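Local coordinates for protein putative aldolase (Bacteroides vulgatus ATCC 8482, PDB 3DXI) that is of unknown function but, as a putative aldolase of the HMGL-like family, adopts a closed eight-stranded parallel beta/alpha barrel of the TIM-barrel type, at residues I78-K83 / E88-L93; V118-I123 / V130-M135; T60-L65 / I98-M103; I108-I113 / S138-M143. All coordinates share one frame; numbering follows the deposited sequence.

The four contacts trace part of the wall of one parallel beta/alpha barrel. Contacts 1 and 2 are the closest neighbours, with centres about 10 Å apart; each packs a helix on a strand, and L90 of contact 1 touches A122 and I123 of contact 2. Along the chain, the segments of contact 3 enclose those of contact 1, and further on those of contact 4 enclose those of contact 2. Contact 3 leans on contact 1 where V101 meets I78, about 13 Å between centres. Contacts 3 and 4 lie farthest apart, about 30 Å between centres. Strands 75-81, 103-108 and 129-134 are adjacent in the barrel, and the contacts belong to the helices and loops packed round or following them.

Contact 1 of 4, residues I78-K83 / E88-L93; sequences IMLNEK and EDLNHL
Buried helix-on-strand packing joins L80 of strand 75-81 to L90 and L93 of the short helix 90-94, on the outer wall of the barrel. The interface is small, burying 103 Å² over both sides, and purely apolar; no hydrogen bond crosses it. L80 works as a fork. Its CG stands beside the backbone N (chi1 -69°), and the branching there gives one methyl to each leucine: CD1 meets CD2 of L90 at 4.2 Å, and CD2 meets CD1 of L93 at 4.0 Å. Both leucine pairs cross at a slant. L93 directs its CB toward the strand, whereas L90 starts off to one side and comes closer with its end. The backbones stay well apart, with 8.8 Å between the CA atoms of L80 and L93, so the side chains alone span the gap. L93 N donates to D89 O at 3.2 Å as part of the helical turn; L90 and L93, three residues apart, both reach L80. Beyond the pair, L90 also packs on L119, A122 and I123 of helix 113-124, while L80 rests on I104 of the next strand. The carbonyl O of L93 accepts from R46 NE, a polar tie beside the leucine cluster. Strand 75-81, helix 90-94 and strand 103-108 form a beta-alpha-beta unit, and such apolar packing of a helix on the outer face of the parallel barrel is characteristic of the TIM-barrel fold.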
loop_
_atom_site.group_PDB
_atom_site.type_symbol
_atom_site.label_atom_id
_atom_site.label_comp_id
_atom_site.label_asym_id
_atom_site.label_seq_id
_atom_site.Cartn_x
_atom_site.Cartn_y
_atom_site.Cartn_z
ATOM N N ILE A 78 -17.274 -7.314 -20.603
ATOM C CA ILE A 78 -16.236 -6.873 -21.521
ATOM C C ILE A 78 -16.363 -5.351 -21.483
ATOM O O ILE A 78 -17.391 -4.818 -21.052
ATOM C CB ILE A 78 -16.426 -7.399 -22.983
ATOM C CG1 ILE A 78 -17.685 -6.807 -23.618
ATOM C CG2 ILE A 78 -16.430 -8.929 -22.991
ATOM C CD1 ILE A 78 -17.458 -5.454 -24.268
HETATM N N MSE A 79 -15.327 -4.650 -21.921
HETATM C CA MSE A 79 -15.360 -3.198 -21.903
HETATM C C MSE A 79 -15.261 -2.590 -23.295
HETATM O O MSE A 79 -14.649 -3.167 -24.197
HETATM C CB MSE A 79 -14.220 -2.673 -21.020
HETATM C CG MSE A 79 -14.023 -1.169 -21.068
HETATM SE SE MSE A 79 -12.766 -0.542 -19.734
HETATM C CE MSE A 79 -14.011 -0.365 -18.257
ATOM N N LEU A 80 -15.885 -1.425 -23.448
ATOM C CA LEU A 80 -15.872 -0.665 -24.691
ATOM C C LEU A 80 -15.360 0.731 -24.357
ATOM O O LEU A 80 -15.750 1.307 -23.340
ATOM C CB LEU A 80 -17.283 -0.517 -25.263
ATOM C CG LEU A 80 -18.040 -1.719 -25.821
ATOM C CD1 LEU A 80 -19.433 -1.270 -26.246
ATOM C CD2 LEU A 80 -17.275 -2.305 -27.004
ATOM N N ASN A 81 -14.486 1.269 -25.199
ATOM C CA ASN A 81 -13.978 2.621 -24.994
ATOM C C ASN A 81 -14.968 3.562 -25.694
ATOM O O ASN A 81 -15.087 3.547 -26.921
ATOM C CB ASN A 81 -12.581 2.772 -25.607
ATOM C CG ASN A 81 -11.500 2.053 -24.805
ATOM O OD1 ASN A 81 -10.532 1.542 -25.370
ATOM N ND2 ASN A 81 -11.652 2.029 -23.486
ATOM N N GLU A 82 -15.678 4.370 -24.908
ATOM C CA GLU A 82 -16.676 5.307 -25.427
ATOM C C GLU A 82 -16.155 6.208 -26.557
ATOM O O GLU A 82 -16.824 6.382 -27.576
ATOM C CB GLU A 82 -17.209 6.170 -24.276
ATOM C CG GLU A 82 -18.479 6.956 -24.565
ATOM C CD GLU A 82 -18.238 8.176 -25.427
ATOM O OE1 GLU A 82 -17.219 8.873 -25.215
ATOM O OE2 GLU A 82 -19.078 8.448 -26.308
ATOM N N LYS A 83 -14.967 6.774 -26.382
ATOM C CA LYS A 83 -14.394 7.660 -27.393
ATOM C C LYS A 83 -14.165 6.983 -28.746
ATOM O O LYS A 83 -13.961 7.659 -29.753
ATOM C CB LYS A 83 -13.067 8.243 -26.896
ATOM C CG LYS A 83 -11.961 7.217 -26.731
ATOM C CD LYS A 83 -10.670 7.882 -26.283
ATOM C CE LYS A 83 -9.530 6.877 -26.210
ATOM N NZ LYS A 83 -8.271 7.514 -25.738
ATOM N N GLU A 88 -23.682 3.356 -34.041
ATOM C CA GLU A 88 -23.632 2.581 -35.275
ATOM C C GLU A 88 -22.657 1.396 -35.204
ATOM O O GLU A 88 -22.772 0.452 -35.985
ATOM C CB GLU A 88 -23.243 3.491 -36.450
ATOM C CG GLU A 88 -24.284 4.559 -36.813
ATOM C CD GLU A 88 -24.536 5.574 -35.704
ATOM O OE1 GLU A 88 -23.564 6.201 -35.227
ATOM O OE2 GLU A 88 -25.712 5.751 -35.315
ATOM N N ASP A 89 -21.705 1.440 -34.274
ATOM C CA ASP A 89 -20.722 0.356 -34.132
ATOM C C ASP A 89 -21.196 -0.802 -33.258
ATOM O O ASP A 89 -20.622 -1.894 -33.300
ATOM C CB ASP A 89 -19.411 0.879 -33.532
ATOM C CG ASP A 89 -18.760 1.950 -34.377
ATOM O OD1 ASP A 89 -18.606 1.736 -35.596
ATOM O OD2 ASP A 89 -18.390 3.005 -33.816
ATOM N N LEU A 90 -22.237 -0.567 -32.467
ATOM C CA LEU A 90 -22.745 -1.586 -31.556
ATOM C C LEU A 90 -23.140 -2.922 -32.172
ATOM O O LEU A 90 -22.943 -3.968 -31.547
ATOM C CB LEU A 90 -23.916 -1.020 -30.746
ATOM C CG LEU A 90 -23.554 0.191 -29.881
ATOM C CD1 LEU A 90 -24.769 0.635 -29.078
ATOM C CD2 LEU A 90 -22.401 -0.173 -28.956
ATOM N N ASN A 91 -23.686 -2.907 -33.385
ATOM C CA ASN A 91 -24.091 -4.160 -34.022
ATOM C C ASN A 91 -22.951 -5.164 -34.168
ATOM O O ASN A 91 -23.060 -6.307 -33.720
ATOM C CB ASN A 91 -24.713 -3.901 -35.399
ATOM C CG ASN A 91 -26.178 -3.511 -35.311
ATOM O OD1 ASN A 91 -26.994 -4.227 -34.719
ATOM N ND2 ASN A 91 -26.522 -2.372 -35.905
ATOM N N HIS A 92 -21.851 -4.751 -34.783
ATOM C CA HIS A 92 -20.752 -5.685 -34.950
ATOM C C HIS A 92 -20.031 -5.975 -33.641
ATOM O O HIS A 92 -19.569 -7.092 -33.421
ATOM C CB HIS A 92 -19.740 -5.173 -35.968
ATOM C CG HIS A 92 -18.773 -6.224 -36.415
ATOM N ND1 HIS A 92 -17.567 -5.927 -37.015
ATOM C CD2 HIS A 92 -18.836 -7.575 -36.343
ATOM C CE1 HIS A 92 -16.929 -7.051 -37.292
ATOM N NE2 HIS A 92 -17.677 -8.066 -36.895
ATOM N N LEU A 93 -19.941 -4.971 -32.773
ATOM C CA LEU A 93 -19.259 -5.128 -31.490
ATOM C C LEU A 93 -19.972 -6.004 -30.462
ATOM O O LEU A 93 -19.342 -6.842 -29.812
ATOM C CB LEU A 93 -19.001 -3.755 -30.854
ATOM C CG LEU A 93 -18.007 -2.806 -31.521
ATOM C CD1 LEU A 93 -18.065 -1.444 -30.853
ATOM C CD2 LEU A 93 -16.610 -3.391 -31.425
#

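Contact 2 of 4, residues V118-I123 / V130-M135; sequences VLAKAI and VGFNVM
I123 donates its backbone N to L119 O at 3.0 Å, a bond within helix 113-124 that helps set I123 one turn beyond A120 on the face turned to V130 and F132. Contact with strand 129-134 is then wholly apolar. I123 has CG2 anti to its own N and CG1 beside it (chi1 -66°), and it is the CG2 branch that reaches CG2 of V130, at 3.6 Å. The other branch of V130, CG1, lies 3.9 Å from CB of A120. One valine therefore straddles two helical residues a turn apart, with a methyl for each. A120 has a second neighbour: CZ of F132 comes to 3.4 Å from its CB, and CE2 of the ring is 3.6 Å away. The methyl approaches this ring obliquely, and the contact is close. Consistent with the small side chain, the CA atoms of A120 and V130 are 6.6 Å apart. The axes of helix segment 118-123 and strand segment 130-134 run nearly antiparallel (159°), 9.2 Å apart. Around this seam, I123 also touches I104 and I106, and A120 touches I156. Helix 113-124 is the connection between strands 103-108 and 129-134 in the beta-alpha-beta unit repeated round TIM barrels.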
loop_
_atom_site.group_PDB
_atom_site.type_symbol
_atom_site.label_atom_id
_atom_site.label_comp_id
_atom_site.label_asym_id
_atom_site.label_seq_id
_atom_site.Cartn_x
_atom_site.Cartn_y
_atom_site.Cartn_z
ATOM N N VAL A 118 -26.282 7.978 -24.593
ATOM C CA VAL A 118 -26.920 7.600 -25.846
ATOM C C VAL A 118 -26.476 6.180 -26.185
ATOM O O VAL A 118 -27.274 5.339 -26.596
ATOM C CB VAL A 118 -26.485 8.542 -26.996
ATOM C CG1 VAL A 118 -26.987 8.000 -28.330
ATOM C CG2 VAL A 118 -27.010 9.962 -26.743
ATOM N N LEU A 119 -25.185 5.925 -26.010
ATOM C CA LEU A 119 -24.611 4.614 -26.287
ATOM C C LEU A 119 -25.218 3.589 -25.329
ATOM O O LEU A 119 -25.712 2.536 -25.754
ATOM C CB LEU A 119 -23.092 4.675 -26.105
ATOM C CG LEU A 119 -22.242 3.502 -26.592
ATOM C CD1 LEU A 119 -22.394 3.353 -28.102
ATOM C CD2 LEU A 119 -20.782 3.753 -26.225
ATOM N N ALA A 120 -25.192 3.915 -24.038
ATOM C CA ALA A 120 -25.728 3.037 -22.998
ATOM C C ALA A 120 -27.165 2.639 -23.288
ATOM O O ALA A 120 -27.524 1.469 -23.185
ATOM C CB ALA A 120 -25.646 3.721 -21.647
ATOM N N LYS A 121 -27.985 3.622 -23.648
ATOM C CA LYS A 121 -29.387 3.383 -23.955
ATOM C C LYS A 121 -29.522 2.319 -25.040
ATOM O O LYS A 121 -30.344 1.407 -24.928
ATOM C CB LYS A 121 -30.042 4.690 -24.408
ATOM C CG LYS A 121 -31.554 4.699 -24.318
ATOM C CD LYS A 121 -32.072 6.132 -24.343
ATOM C CE LYS A 121 -33.546 6.201 -23.973
ATOM N NZ LYS A 121 -33.967 7.609 -23.708
ATOM N N ALA A 122 -28.706 2.430 -26.087
ATOM C CA ALA A 122 -28.740 1.462 -27.182
ATOM C C ALA A 122 -28.293 0.069 -26.721
ATOM O O ALA A 122 -28.869 -0.941 -27.120
ATOM C CB ALA A 122 -27.853 1.945 -28.333
ATOM N N ILE A 123 -27.261 0.018 -25.886
ATOM C CA ILE A 123 -26.761 -1.261 -25.382
ATOM C C ILE A 123 -27.828 -1.949 -24.531
ATOM O O ILE A 123 -27.957 -3.174 -24.538
ATOM C CB ILE A 123 -25.485 -1.065 -24.522
ATOM C CG1 ILE A 123 -24.334 -0.552 -25.393
ATOM C CG2 ILE A 123 -25.095 -2.377 -23.861
ATOM C CD1 ILE A 123 -23.067 -0.235 -24.615
ATOM N N VAL A 130 -25.557 -2.772 -18.160
ATOM C CA VAL A 130 -24.648 -1.710 -18.588
ATOM C C VAL A 130 -23.912 -1.062 -17.430
ATOM O O VAL A 130 -24.521 -0.680 -16.432
ATOM C CB VAL A 130 -25.391 -0.597 -19.364
ATOM C CG1 VAL A 130 -24.406 0.497 -19.786
ATOM C CG2 VAL A 130 -26.067 -1.184 -20.578
ATOM N N GLY A 131 -22.595 -0.947 -17.572
ATOM C CA GLY A 131 -21.788 -0.324 -16.542
ATOM C C GLY A 131 -21.069 0.922 -17.036
ATOM O O GLY A 131 -20.516 0.938 -18.138
ATOM N N PHE A 132 -21.094 1.977 -16.228
ATOM C CA PHE A 132 -20.414 3.222 -16.568
ATOM C C PHE A 132 -19.132 3.304 -15.735
ATOM O O PHE A 132 -19.198 3.360 -14.505
ATOM C CB PHE A 132 -21.265 4.458 -16.214
ATOM C CG PHE A 132 -22.428 4.714 -17.138
ATOM C CD1 PHE A 132 -22.654 5.997 -17.639
ATOM C CD2 PHE A 132 -23.333 3.710 -17.455
ATOM C CE1 PHE A 132 -23.763 6.272 -18.438
ATOM C CE2 PHE A 132 -24.446 3.974 -18.253
ATOM C CZ PHE A 132 -24.663 5.255 -18.745
ATOM N N ASN A 133 -17.977 3.293 -16.394
ATOM C CA ASN A 133 -16.708 3.432 -15.687
ATOM C C ASN A 133 -16.225 4.836 -16.021
ATOM O O ASN A 133 -15.507 5.046 -17.001
ATOM C CB ASN A 133 -15.704 2.374 -16.155
ATOM C CG ASN A 133 -15.780 1.089 -15.330
ATOM O OD1 ASN A 133 -16.870 0.569 -15.063
ATOM N ND2 ASN A 133 -14.620 0.573 -14.926
ATOM N N VAL A 134 -16.654 5.800 -15.210
ATOM C CA VAL A 134 -16.313 7.207 -15.420
ATOM C C VAL A 134 -14.976 7.609 -14.811
ATOM O O VAL A 134 -14.751 7.471 -13.613
ATOM C CB VAL A 134 -17.431 8.122 -14.876
ATOM C CG1 VAL A 134 -17.110 9.591 -15.180
ATOM C CG2 VAL A 134 -18.772 7.716 -15.499
HETATM N N MSE A 135 -14.099 8.126 -15.663
HETATM C CA MSE A 135 -12.758 8.536 -15.265
HETATM C C MSE A 135 -12.680 9.887 -14.572
HETATM O O MSE A 135 -13.644 10.646 -14.545
HETATM C CB MSE A 135 -11.858 8.568 -16.499
HETATM C CG MSE A 135 -12.077 7.390 -17.425
HETATM SE SE MSE A 135 -11.007 7.438 -19.039
HETATM C CE MSE A 135 -11.307 9.256 -19.597
#

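Contact 3 of 4, residues T60-L65 / I98-M103; sequences TPVSVL and IGLVDM
Between the start of helix 62-71 and the loop that leads into strand 103-108, the backbones come nearest at L65 and L100, whose CA atoms lie 6.2 Å apart. P61 occupies the N-cap position, and its carbonyl O accepts from L65 N at 3.1 Å, a bond that closes the first helical turn, which carries V62 and L65. On the other side, G99 takes a positive phi of 81°, turning the loop just ahead of L100 and V101, the two residues that touch the helix. L100 leans in with its CB directed at the helix, and its CD1 does most of the touching: it meets CG1 of V62 at 3.8 Å and CB of L65 at 4.1 Å. The leucine thus lies across V62 at roughly a right angle while also resting against the root of L65. These elements belong to neighbouring parts of the beta/alpha barrel, since helix 62-71 precedes strand 75-81 and the loop precedes strand 103-108, the next strand in the sheet. Farther in, L65 spreads both of its methyls over a single branch of V101: CD1 is 3.8 Å from V101 CG2, and CD2 is 3.9 Å from the same atom. V101 holds CG1 anti to its N (chi1 172°), which leaves CG2 beside the N as the branch that meets L65. V101 continues inward onto I78 of strand 75-81, and next to it D102 forms a salt bridge with R69 of helix 62-71.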
loop_
_atom_site.group_PDB
_atom_site.type_symbol
_atom_site.label_atom_id
_atom_site.label_comp_id
_atom_site.label_asym_id
_atom_site.label_seq_id
_atom_site.Cartn_x
_atom_site.Cartn_y
_atom_site.Cartn_z
ATOM N N THR A 60 -11.474 -9.934 -27.802
ATOM C CA THR A 60 -12.293 -10.951 -27.140
ATOM C C THR A 60 -13.310 -11.586 -28.101
ATOM O O THR A 60 -14.519 -11.374 -27.993
ATOM C CB THR A 60 -13.027 -10.357 -25.917
ATOM O OG1 THR A 60 -12.120 -9.534 -25.172
ATOM C CG2 THR A 60 -13.521 -11.478 -24.988
ATOM N N PRO A 61 -12.820 -12.391 -29.056
ATOM C CA PRO A 61 -13.677 -13.056 -30.041
ATOM C C PRO A 61 -14.725 -13.996 -29.446
ATOM O O PRO A 61 -14.577 -14.487 -28.327
ATOM C CB PRO A 61 -12.668 -13.797 -30.923
ATOM C CG PRO A 61 -11.566 -14.110 -29.977
ATOM C CD PRO A 61 -11.419 -12.815 -29.214
ATOM N N VAL A 62 -15.783 -14.240 -30.212
ATOM C CA VAL A 62 -16.865 -15.125 -29.801
ATOM C C VAL A 62 -16.367 -16.513 -29.396
ATOM O O VAL A 62 -16.789 -17.053 -28.379
ATOM C CB VAL A 62 -17.903 -15.278 -30.938
ATOM C CG1 VAL A 62 -18.915 -16.368 -30.593
ATOM C CG2 VAL A 62 -18.607 -13.952 -31.168
ATOM N N SER A 63 -15.472 -17.090 -30.197
ATOM C CA SER A 63 -14.945 -18.414 -29.900
ATOM C C SER A 63 -14.410 -18.482 -28.471
ATOM O O SER A 63 -14.661 -19.450 -27.756
ATOM C CB SER A 63 -13.843 -18.794 -30.899
ATOM O OG SER A 63 -12.774 -17.859 -30.887
ATOM N N VAL A 64 -13.684 -17.452 -28.051
ATOM C CA VAL A 64 -13.135 -17.420 -26.701
ATOM C C VAL A 64 -14.243 -17.281 -25.654
ATOM O O VAL A 64 -14.243 -17.976 -24.639
ATOM C CB VAL A 64 -12.130 -16.257 -26.532
ATOM C CG1 VAL A 64 -11.687 -16.149 -25.073
ATOM C CG2 VAL A 64 -10.921 -16.486 -27.430
ATOM N N LEU A 65 -15.193 -16.391 -25.911
ATOM C CA LEU A 65 -16.291 -16.173 -24.980
ATOM C C LEU A 65 -17.161 -17.415 -24.757
ATOM O O LEU A 65 -17.655 -17.634 -23.652
ATOM C CB LEU A 65 -17.149 -14.985 -25.445
ATOM C CG LEU A 65 -16.442 -13.624 -25.333
ATOM C CD1 LEU A 65 -17.266 -12.546 -25.995
ATOM C CD2 LEU A 65 -16.202 -13.291 -23.862
ATOM N N ILE A 98 -24.292 -11.667 -27.676
ATOM C CA ILE A 98 -25.482 -11.730 -26.836
ATOM C C ILE A 98 -25.537 -13.116 -26.201
ATOM O O ILE A 98 -25.193 -14.112 -26.838
ATOM C CB ILE A 98 -26.769 -11.482 -27.652
ATOM C CG1 ILE A 98 -26.760 -12.345 -28.914
ATOM C CG2 ILE A 98 -26.879 -10.008 -28.019
ATOM C CD1 ILE A 98 -27.977 -12.152 -29.812
ATOM N N GLY A 99 -25.937 -13.176 -24.934
ATOM C CA GLY A 99 -26.017 -14.453 -24.250
ATOM C C GLY A 99 -24.690 -14.969 -23.723
ATOM O O GLY A 99 -24.659 -15.824 -22.840
ATOM N N LEU A 100 -23.587 -14.453 -24.252
ATOM C CA LEU A 100 -22.270 -14.893 -23.811
ATOM C C LEU A 100 -21.692 -13.958 -22.753
ATOM O O LEU A 100 -20.917 -14.380 -21.889
ATOM C CB LEU A 100 -21.316 -14.973 -25.007
ATOM C CG LEU A 100 -21.728 -15.949 -26.115
ATOM C CD1 LEU A 100 -20.731 -15.886 -27.264
ATOM C CD2 LEU A 100 -21.811 -17.358 -25.546
ATOM N N VAL A 101 -22.073 -12.689 -22.826
ATOM C CA VAL A 101 -21.587 -11.684 -21.888
ATOM C C VAL A 101 -22.751 -11.036 -21.157
ATOM O O VAL A 101 -23.745 -10.648 -21.774
ATOM C CB VAL A 101 -20.761 -10.609 -22.628
ATOM C CG1 VAL A 101 -20.421 -9.443 -21.687
ATOM C CG2 VAL A 101 -19.485 -11.249 -23.171
ATOM N N ASP A 102 -22.617 -10.924 -19.838
ATOM C CA ASP A 102 -23.651 -10.350 -18.990
ATOM C C ASP A 102 -23.676 -8.838 -18.967
ATOM O O ASP A 102 -24.736 -8.222 -19.096
ATOM C CB ASP A 102 -23.477 -10.865 -17.561
ATOM C CG ASP A 102 -23.580 -12.369 -17.481
ATOM O OD1 ASP A 102 -24.711 -12.885 -17.612
ATOM O OD2 ASP A 102 -22.532 -13.035 -17.307
HETATM N N MSE A 103 -22.502 -8.239 -18.813
HETATM C CA MSE A 103 -22.406 -6.793 -18.726
HETATM C C MSE A 103 -21.405 -6.159 -19.673
HETATM O O MSE A 103 -20.332 -6.706 -19.934
HETATM C CB MSE A 103 -22.046 -6.395 -17.298
HETATM C CG MSE A 103 -21.822 -4.906 -17.103
HETATM SE SE MSE A 103 -21.144 -4.527 -15.322
HETATM C CE MSE A 103 -22.843 -4.461 -14.370
#

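Contact 4 of 4, residues I108-I113 / S138-M143; sequences IDPQNI and SKWAEM
M143, a selenomethionine, leaves its backbone with CG beside the N (chi1 -82°), runs extended through chi2 and then bends at chi3 (83°), which brings SE and CE to P110. The selenium lies 3.7 Å from CB and 3.9 Å from CG of the proline, and the two side chains cross at about a right angle. CE reaches on along the turn to the backbone N of Q111, 4.0 Å away. W140 approaches the same CB of P110 with the five-membered part of its indole: NE1 is 4.1 Å off, in an oblique meeting. That nitrogen is occupied elsewhere, donating to the carbonyl O of M135, which helps fix how the indole is turned. P110 itself sits in an Asx turn, where D109 OD1 accepts from Q111 N at 2.9 Å, nearly straight at 168°; the oxygen is met from its anti side, with the donor lifted out of the carboxylate plane. M143 N donates to W140 O, tying the two partners of P110 together. These loops follow strands 103-108 and 129-134: P110 and W140 both rest on V134 of the latter strand, the indole also meets F160 of strand 159-163, and helix 113-124 starts just beyond the turn.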
loop_
_atom_site.group_PDB
_atom_site.type_symbol
_atom_site.label_atom_id
_atom_site.label_comp_id
_atom_site.label_asym_id
_atom_site.label_seq_id
_atom_site.Cartn_x
_atom_site.Cartn_y
_atom_site.Cartn_z
ATOM N N ILE A 108 -15.583 5.836 -19.832
ATOM C CA ILE A 108 -16.053 7.177 -20.160
ATOM C C ILE A 108 -15.311 8.352 -19.534
ATOM O O ILE A 108 -14.991 8.346 -18.344
ATOM C CB ILE A 108 -17.537 7.324 -19.751
ATOM C CG1 ILE A 108 -18.356 6.163 -20.322
ATOM C CG2 ILE A 108 -18.083 8.666 -20.226
ATOM C CD1 ILE A 108 -19.746 6.046 -19.731
ATOM N N ASP A 109 -15.056 9.369 -20.352
ATOM C CA ASP A 109 -14.433 10.597 -19.879
ATOM C C ASP A 109 -15.659 11.438 -19.516
ATOM O O ASP A 109 -16.527 11.652 -20.363
ATOM C CB ASP A 109 -13.651 11.286 -21.002
ATOM C CG ASP A 109 -13.040 12.615 -20.567
ATOM O OD1 ASP A 109 -13.680 13.349 -19.786
ATOM O OD2 ASP A 109 -11.924 12.934 -21.023
ATOM N N PRO A 110 -15.750 11.913 -18.258
ATOM C CA PRO A 110 -16.879 12.728 -17.776
ATOM C C PRO A 110 -17.349 13.826 -18.736
ATOM O O PRO A 110 -18.513 14.232 -18.722
ATOM C CB PRO A 110 -16.370 13.282 -16.441
ATOM C CG PRO A 110 -14.883 13.249 -16.589
ATOM C CD PRO A 110 -14.649 11.931 -17.281
ATOM N N GLN A 111 -16.430 14.295 -19.570
ATOM C CA GLN A 111 -16.712 15.322 -20.569
ATOM C C GLN A 111 -17.721 14.827 -21.616
ATOM O O GLN A 111 -18.465 15.621 -22.198
ATOM C CB GLN A 111 -15.401 15.712 -21.256
ATOM C CG GLN A 111 -15.548 16.501 -22.547
ATOM C CD GLN A 111 -15.328 17.985 -22.360
ATOM O OE1 GLN A 111 -14.375 18.407 -21.699
ATOM N NE2 GLN A 111 -16.197 18.786 -22.956
ATOM N N ASN A 112 -17.744 13.514 -21.833
ATOM C CA ASN A 112 -18.625 12.879 -22.816
ATOM C C ASN A 112 -19.753 12.045 -22.201
ATOM O O ASN A 112 -20.271 11.130 -22.843
ATOM C CB ASN A 112 -17.787 11.977 -23.723
ATOM C CG ASN A 112 -16.620 12.704 -24.340
ATOM O OD1 ASN A 112 -15.490 12.211 -24.329
ATOM N ND2 ASN A 112 -16.880 13.885 -24.884
ATOM N N ILE A 113 -20.138 12.356 -20.971
ATOM C CA ILE A 113 -21.190 11.600 -20.300
ATOM C C ILE A 113 -22.505 11.549 -21.093
ATOM O O ILE A 113 -23.111 10.484 -21.218
ATOM C CB ILE A 113 -21.448 12.164 -18.868
ATOM C CG1 ILE A 113 -22.302 11.181 -18.061
ATOM C CG2 ILE A 113 -22.107 13.528 -18.941
ATOM C CD1 ILE A 113 -21.609 9.853 -17.803
ATOM N N SER A 138 -11.523 12.696 -9.534
ATOM C CA SER A 138 -10.874 13.780 -8.791
ATOM C C SER A 138 -11.190 15.154 -9.388
ATOM O O SER A 138 -10.761 16.179 -8.856
ATOM C CB SER A 138 -9.361 13.597 -8.793
ATOM O OG SER A 138 -8.842 13.807 -10.097
ATOM N N LYS A 139 -11.929 15.178 -10.494
ATOM C CA LYS A 139 -12.273 16.438 -11.145
ATOM C C LYS A 139 -13.776 16.711 -11.156
ATOM O O LYS A 139 -14.211 17.804 -11.531
ATOM C CB LYS A 139 -11.748 16.439 -12.585
ATOM C CG LYS A 139 -10.255 16.188 -12.705
ATOM C CD LYS A 139 -9.783 16.298 -14.146
ATOM C CE LYS A 139 -8.272 16.086 -14.245
ATOM N NZ LYS A 139 -7.738 16.302 -15.627
ATOM N N TRP A 140 -14.556 15.719 -10.735
ATOM C CA TRP A 140 -16.013 15.811 -10.715
ATOM C C TRP A 140 -16.614 16.996 -9.968
ATOM O O TRP A 140 -17.413 17.743 -10.529
ATOM C CB TRP A 140 -16.604 14.521 -10.141
ATOM C CG TRP A 140 -16.395 13.299 -10.999
ATOM C CD1 TRP A 140 -15.661 13.207 -12.155
ATOM C CD2 TRP A 140 -16.895 11.984 -10.737
ATOM N NE1 TRP A 140 -15.673 11.911 -12.621
ATOM C CE2 TRP A 140 -16.425 11.141 -11.771
ATOM C CE3 TRP A 140 -17.698 11.435 -9.728
ATOM C CZ2 TRP A 140 -16.729 9.774 -11.820
ATOM C CZ3 TRP A 140 -17.999 10.077 -9.777
ATOM C CH2 TRP A 140 -17.514 9.261 -10.820
ATOM N N ALA A 141 -16.237 17.151 -8.701
ATOM C CA ALA A 141 -16.754 18.224 -7.842
ATOM C C ALA A 141 -16.692 19.623 -8.445
ATOM O O ALA A 141 -17.553 20.465 -8.166
ATOM C CB ALA A 141 -16.012 18.213 -6.500
ATOM N N GLU A 142 -15.683 19.873 -9.272
ATOM C CA GLU A 142 -15.523 21.189 -9.866
ATOM C C GLU A 142 -16.030 21.285 -11.295
ATOM O O GLU A 142 -15.836 22.299 -11.962
ATOM C CB GLU A 142 -14.056 21.615 -9.763
ATOM C CG GLU A 142 -13.505 21.403 -8.349
ATOM C CD GLU A 142 -12.478 22.439 -7.924
ATOM O OE1 GLU A 142 -11.401 22.519 -8.563
ATOM O OE2 GLU A 142 -12.753 23.171 -6.941
HETATM N N MSE A 143 -16.681 20.226 -11.767
HETATM C CA MSE A 143 -17.257 20.232 -13.108
HETATM C C MSE A 143 -18.701 20.663 -12.932
HETATM O O MSE A 143 -19.534 19.906 -12.421
HETATM C CB MSE A 143 -17.208 18.847 -13.738
HETATM C CG MSE A 143 -15.872 18.512 -14.354
HETATM SE SE MSE A 143 -15.873 16.736 -15.082
HETATM C CE MSE A 143 -16.682 17.107 -16.792
#